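PDB 2P62: DUF4276 family protein from Pyrococcus horikoshii, which is of unknown function but belongs to a Toprim-like family, so it may share the nucleic-acid or phosphate chemistry of Toprim proteins. Local coordinates for residues I39-P50 against I63-V74. Numbering follows the deposited sequence.
Sequences IGKWGFRIGEHP and IHAEGKQRIPKV
Arg45 NH1 donates to the carbonyl O of Glu66 at 3.1 Å, the shortest clear hydrogen bond between 39-50 and 63-74, with the donor tilted 32° from the carbonyl plane. Arg45 reaches it because CG sits between the backbone N and the carbonyl carbon (chi1 57°) and the chain bends again at chi3. Arg70, extended from CG to NE, answers in the opposite direction: by the edge of its guanidinium, NE donates to Gly43 O and NH2 to Phe44 O, both weak bonds of 3.3 Å. Its flat group is sandwiched, Arg45 CB over the centre of one face and Lys73 CE toward the rim of the other. An alanine in place of Arg45 would keep that CB but would probably leave Glu66 O without this donor and Arg70 NH1 without the guanidinium beside it. The loop after strand 58-63, an inner strand of a mixed sheet consistent with the Toprim-like family, leads into helix 71-84, and through Arg70 it holds the turn after helix 39-42. Gly43 suits that turn: its phi is positive, and a CB would crowd Lys73 O. Next in the chain, Phe44 packs its ring against Ile63 and Val74, with Ile63 CG2 over its face 4.1 Å from the centroid and Val74 CG1 at its edge, 3.6 Å from CE2. Pro50 CB packs on the same Ile63 methyl. A water donates to Glu48 OE2 at 2.7 Å and accepts from His64 N at 3.1 Å.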
loop_
_atom_site.group_PDB
_atom_site.type_symbol
_atom_site.label_atom_id
_atom_site.label_comp_id
_atom_site.label_asym_id
_atom_site.label_seq_id
_atom_site.Cartn_x
_atom_site.Cartn_y
_atom_site.Cartn_z
ATOM N N ILE A 39 2.495 19.376 17.836
ATOM C CA ILE A 39 1.812 18.372 18.640
ATOM C C ILE A 39 1.115 18.998 19.847
ATOM O O ILE A 39 0.010 18.601 20.216
ATOM C CB ILE A 39 2.802 17.285 19.130
ATOM C CG1 ILE A 39 2.052 16.224 19.944
ATOM C CG2 ILE A 39 3.922 17.926 19.940
ATOM C CD1 ILE A 39 2.928 15.094 20.442
ATOM N N GLY A 40 1.761 19.988 20.450
ATOM C CA GLY A 40 1.178 20.641 21.606
ATOM C C GLY A 40 -0.213 21.181 21.347
ATOM O O GLY A 40 -1.004 21.343 22.280
ATOM N N LYS A 41 -0.524 21.454 20.082
ATOM C CA LYS A 41 -1.831 21.993 19.733
ATOM C C LYS A 41 -2.771 20.994 19.074
ATOM O O LYS A 41 -3.974 21.009 19.340
ATOM C CB LYS A 41 -1.664 23.224 18.841
ATOM C CG LYS A 41 -0.941 24.355 19.542
ATOM C CD LYS A 41 -1.325 25.718 18.994
ATOM C CE LYS A 41 -0.891 25.906 17.557
ATOM N NZ LYS A 41 -1.149 27.306 17.120
ATOM N N TRP A 42 -2.228 20.124 18.229
ATOM C CA TRP A 42 -3.040 19.126 17.542
ATOM C C TRP A 42 -3.090 17.769 18.231
ATOM O O TRP A 42 -4.059 17.027 18.070
ATOM C CB TRP A 42 -2.555 18.935 16.108
ATOM C CG TRP A 42 -2.808 20.113 15.233
ATOM C CD1 TRP A 42 -1.979 21.178 15.026
ATOM C CD2 TRP A 42 -3.972 20.346 14.437
ATOM N NE1 TRP A 42 -2.555 22.060 14.146
ATOM C CE2 TRP A 42 -3.781 21.575 13.771
ATOM C CE3 TRP A 42 -5.162 19.638 14.225
ATOM C CZ2 TRP A 42 -4.733 22.110 12.897
ATOM C CZ3 TRP A 42 -6.109 20.171 13.357
ATOM C CH2 TRP A 42 -5.888 21.397 12.706
ATOM N N GLY A 43 -2.047 17.435 18.985
ATOM C CA GLY A 43 -2.026 16.159 19.676
ATOM C C GLY A 43 -1.707 14.982 18.774
ATOM O O GLY A 43 -1.987 13.831 19.117
ATOM N N PHE A 44 -1.121 15.266 17.616
ATOM C CA PHE A 44 -0.753 14.219 16.667
ATOM C C PHE A 44 0.517 13.516 17.145
ATOM O O PHE A 44 1.221 14.018 18.025
ATOM C CB PHE A 44 -0.524 14.823 15.275
ATOM C CG PHE A 44 -1.764 15.416 14.653
ATOM C CD1 PHE A 44 -1.663 16.335 13.609
ATOM C CD2 PHE A 44 -3.031 15.059 15.108
ATOM C CE1 PHE A 44 -2.807 16.900 13.032
ATOM C CE2 PHE A 44 -4.178 15.614 14.540
ATOM C CZ PHE A 44 -4.065 16.536 13.498
ATOM N N ARG A 45 0.802 12.348 16.574
ATOM C CA ARG A 45 1.997 11.602 16.950
ATOM C C ARG A 45 3.237 12.234 16.328
ATOM O O ARG A 45 3.140 13.011 15.374
ATOM C CB ARG A 45 1.886 10.138 16.523
ATOM C CG ARG A 45 1.648 9.928 15.043
ATOM C CD ARG A 45 1.638 8.444 14.681
ATOM N NE ARG A 45 0.696 7.671 15.491
ATOM C CZ ARG A 45 0.972 7.158 16.689
ATOM N NH1 ARG A 45 0.046 6.472 17.349
ATOM N NH2 ARG A 45 2.174 7.316 17.225
ATOM N N ILE A 46 4.395 11.886 16.881
ATOM C CA ILE A 46 5.694 12.405 16.451
ATOM C C ILE A 46 5.882 12.805 14.987
ATOM O O ILE A 46 5.749 13.983 14.644
ATOM C CB ILE A 46 6.841 11.427 16.838
ATOM C CG1 ILE A 46 6.301 10.000 17.013
ATOM C CG2 ILE A 46 7.517 11.910 18.116
ATOM C CD1 ILE A 46 5.737 9.372 15.751
ATOM N N GLY A 47 6.199 11.836 14.131
ATOM C CA GLY A 47 6.430 12.139 12.728
ATOM C C GLY A 47 5.256 11.888 11.804
ATOM O O GLY A 47 5.343 11.090 10.871
ATOM N N GLU A 48 4.153 12.579 12.054
ATOM C CA GLU A 48 2.966 12.416 11.232
ATOM C C GLU A 48 2.774 13.580 10.272
ATOM O O GLU A 48 2.842 14.745 10.668
ATOM C CB GLU A 48 1.723 12.273 12.114
ATOM C CG GLU A 48 0.423 12.277 11.326
ATOM C CD GLU A 48 -0.721 11.651 12.085
ATOM O OE1 GLU A 48 -1.072 12.158 13.172
ATOM O OE2 GLU A 48 -1.267 10.645 11.589
ATOM N N HIS A 49 2.539 13.258 9.004
ATOM C CA HIS A 49 2.314 14.276 7.986
ATOM C C HIS A 49 0.885 14.143 7.450
ATOM O O HIS A 49 0.619 13.380 6.516
ATOM C CB HIS A 49 3.338 14.130 6.850
ATOM C CG HIS A 49 4.748 14.414 7.270
ATOM N ND1 HIS A 49 5.365 13.753 8.309
ATOM C CD2 HIS A 49 5.661 15.293 6.789
ATOM C CE1 HIS A 49 6.598 14.210 8.451
ATOM N NE2 HIS A 49 6.802 15.145 7.541
ATOM N N PRO A 50 -0.058 14.883 8.048
ATOM C CA PRO A 50 -1.451 14.822 7.608
ATOM C C PRO A 50 -1.667 15.405 6.220
ATOM O O PRO A 50 -0.927 16.276 5.773
ATOM C CB PRO A 50 -2.188 15.604 8.689
ATOM C CG PRO A 50 -1.196 16.628 9.092
ATOM C CD PRO A 50 0.108 15.853 9.144
ATOM N N ILE A 63 -6.411 13.079 8.694
ATOM C CA ILE A 63 -5.431 12.225 9.360
ATOM C C ILE A 63 -5.966 10.806 9.461
ATOM O O ILE A 63 -7.176 10.600 9.538
ATOM C CB ILE A 63 -5.109 12.705 10.803
ATOM C CG1 ILE A 63 -6.372 12.690 11.659
ATOM C CG2 ILE A 63 -4.534 14.099 10.780
ATOM C CD1 ILE A 63 -6.130 13.096 13.096
ATOM N N HIS A 64 -5.057 9.833 9.464
ATOM C CA HIS A 64 -5.424 8.425 9.586
ATOM C C HIS A 64 -4.345 7.680 10.369
ATOM O O HIS A 64 -3.313 8.262 10.705
ATOM C CB HIS A 64 -5.579 7.775 8.212
ATOM C CG HIS A 64 -4.286 7.577 7.486
ATOM N ND1 HIS A 64 -3.681 8.575 6.753
ATOM C CD2 HIS A 64 -3.476 6.497 7.393
ATOM C CE1 HIS A 64 -2.555 8.117 6.238
ATOM N NE2 HIS A 64 -2.407 6.860 6.611
ATOM N N ALA A 65 -4.587 6.395 10.640
ATOM C CA ALA A 65 -3.654 5.544 11.392
ATOM C C ALA A 65 -3.179 6.263 12.654
ATOM O O ALA A 65 -2.010 6.176 13.041
ATOM C CB ALA A 65 -2.453 5.160 10.511
ATOM N N GLU A 66 -4.097 6.986 13.285
ATOM C CA GLU A 66 -3.768 7.722 14.490
ATOM C C GLU A 66 -3.745 6.775 15.687
ATOM O O GLU A 66 -2.892 6.894 16.568
ATOM C CB GLU A 66 -4.788 8.840 14.723
ATOM C CG GLU A 66 -4.235 10.000 15.538
ATOM C CD GLU A 66 -3.153 10.765 14.788
ATOM O OE1 GLU A 66 -2.411 11.551 15.419
ATOM O OE2 GLU A 66 -3.053 10.580 13.557
ATOM N N GLY A 67 -4.677 5.826 15.703
ATOM C CA GLY A 67 -4.748 4.877 16.800
ATOM C C GLY A 67 -6.089 4.931 17.511
ATOM O O GLY A 67 -6.587 6.009 17.844
ATOM N N LYS A 68 -6.676 3.763 17.745
ATOM C CA LYS A 68 -7.970 3.666 18.414
ATOM C C LYS A 68 -7.903 4.310 19.800
ATOM O O LYS A 68 -8.926 4.686 20.373
ATOM C CB LYS A 68 -8.366 2.191 18.552
ATOM C CG LYS A 68 -9.854 1.938 18.768
ATOM C CD LYS A 68 -10.640 2.161 17.486
ATOM C CE LYS A 68 -12.092 1.741 17.640
ATOM N NZ LYS A 68 -12.817 1.812 16.344
ATOM N N GLN A 69 -6.687 4.446 20.323
ATOM C CA GLN A 69 -6.477 5.017 21.648
ATOM C C GLN A 69 -5.949 6.451 21.624
ATOM O O GLN A 69 -5.830 7.097 22.669
ATOM C CB GLN A 69 -5.510 4.125 22.423
ATOM C CG GLN A 69 -5.333 4.502 23.875
ATOM C CD GLN A 69 -4.430 3.535 24.606
ATOM O OE1 GLN A 69 -4.714 2.338 24.675
ATOM N NE2 GLN A 69 -3.331 4.046 25.154
ATOM N N ARG A 70 -5.639 6.950 20.431
ATOM C CA ARG A 70 -5.114 8.302 20.295
ATOM C C ARG A 70 -6.173 9.304 19.831
ATOM O O ARG A 70 -5.993 10.512 19.995
ATOM C CB ARG A 70 -3.931 8.315 19.323
ATOM C CG ARG A 70 -2.859 9.336 19.692
ATOM C CD ARG A 70 -1.972 9.707 18.516
ATOM N NE ARG A 70 -0.942 10.669 18.901
ATOM C CZ ARG A 70 0.137 10.368 19.620
ATOM N NH1 ARG A 70 0.338 9.122 20.034
ATOM N NH2 ARG A 70 1.016 11.313 19.929
ATOM N N ILE A 71 -7.268 8.807 19.255
ATOM C CA ILE A 71 -8.358 9.663 18.779
ATOM C C ILE A 71 -8.818 10.636 19.875
ATOM O O ILE A 71 -8.934 11.840 19.639
ATOM C CB ILE A 71 -9.590 8.827 18.325
ATOM C CG1 ILE A 71 -9.208 7.873 17.189
ATOM C CG2 ILE A 71 -10.725 9.752 17.903
ATOM C CD1 ILE A 71 -8.686 8.546 15.941
ATOM N N PRO A 72 -9.097 10.124 21.086
ATOM C CA PRO A 72 -9.535 11.015 22.165
ATOM C C PRO A 72 -8.430 11.996 22.549
ATOM O O PRO A 72 -8.688 13.137 22.939
ATOM C CB PRO A 72 -9.871 10.045 23.297
ATOM C CG PRO A 72 -8.909 8.918 23.061
ATOM C CD PRO A 72 -9.010 8.732 21.563
ATOM N N LYS A 73 -7.194 11.530 22.434
ATOM C CA LYS A 73 -6.035 12.350 22.752
ATOM C C LYS A 73 -5.987 13.511 21.755
ATOM O O LYS A 73 -5.710 14.655 22.120
ATOM C CB LYS A 73 -4.773 11.480 22.675
ATOM C CG LYS A 73 -3.463 12.143 23.100
ATOM C CD LYS A 73 -2.686 12.693 21.900
ATOM C CE LYS A 73 -1.178 12.404 22.007
ATOM N NZ LYS A 73 -0.543 12.912 23.270
ATOM N N VAL A 74 -6.285 13.214 20.495
ATOM C CA VAL A 74 -6.287 14.237 19.458
ATOM C C VAL A 74 -7.420 15.238 19.651
ATOM O O VAL A 74 -7.230 16.436 19.465
ATOM C CB VAL A 74 -6.427 13.608 18.068
ATOM C CG1 VAL A 74 -6.595 14.700 17.013
ATOM C CG2 VAL A 74 -5.210 12.763 17.775
HETATM O O HOH W 1 -2.160 10.894 9.040
#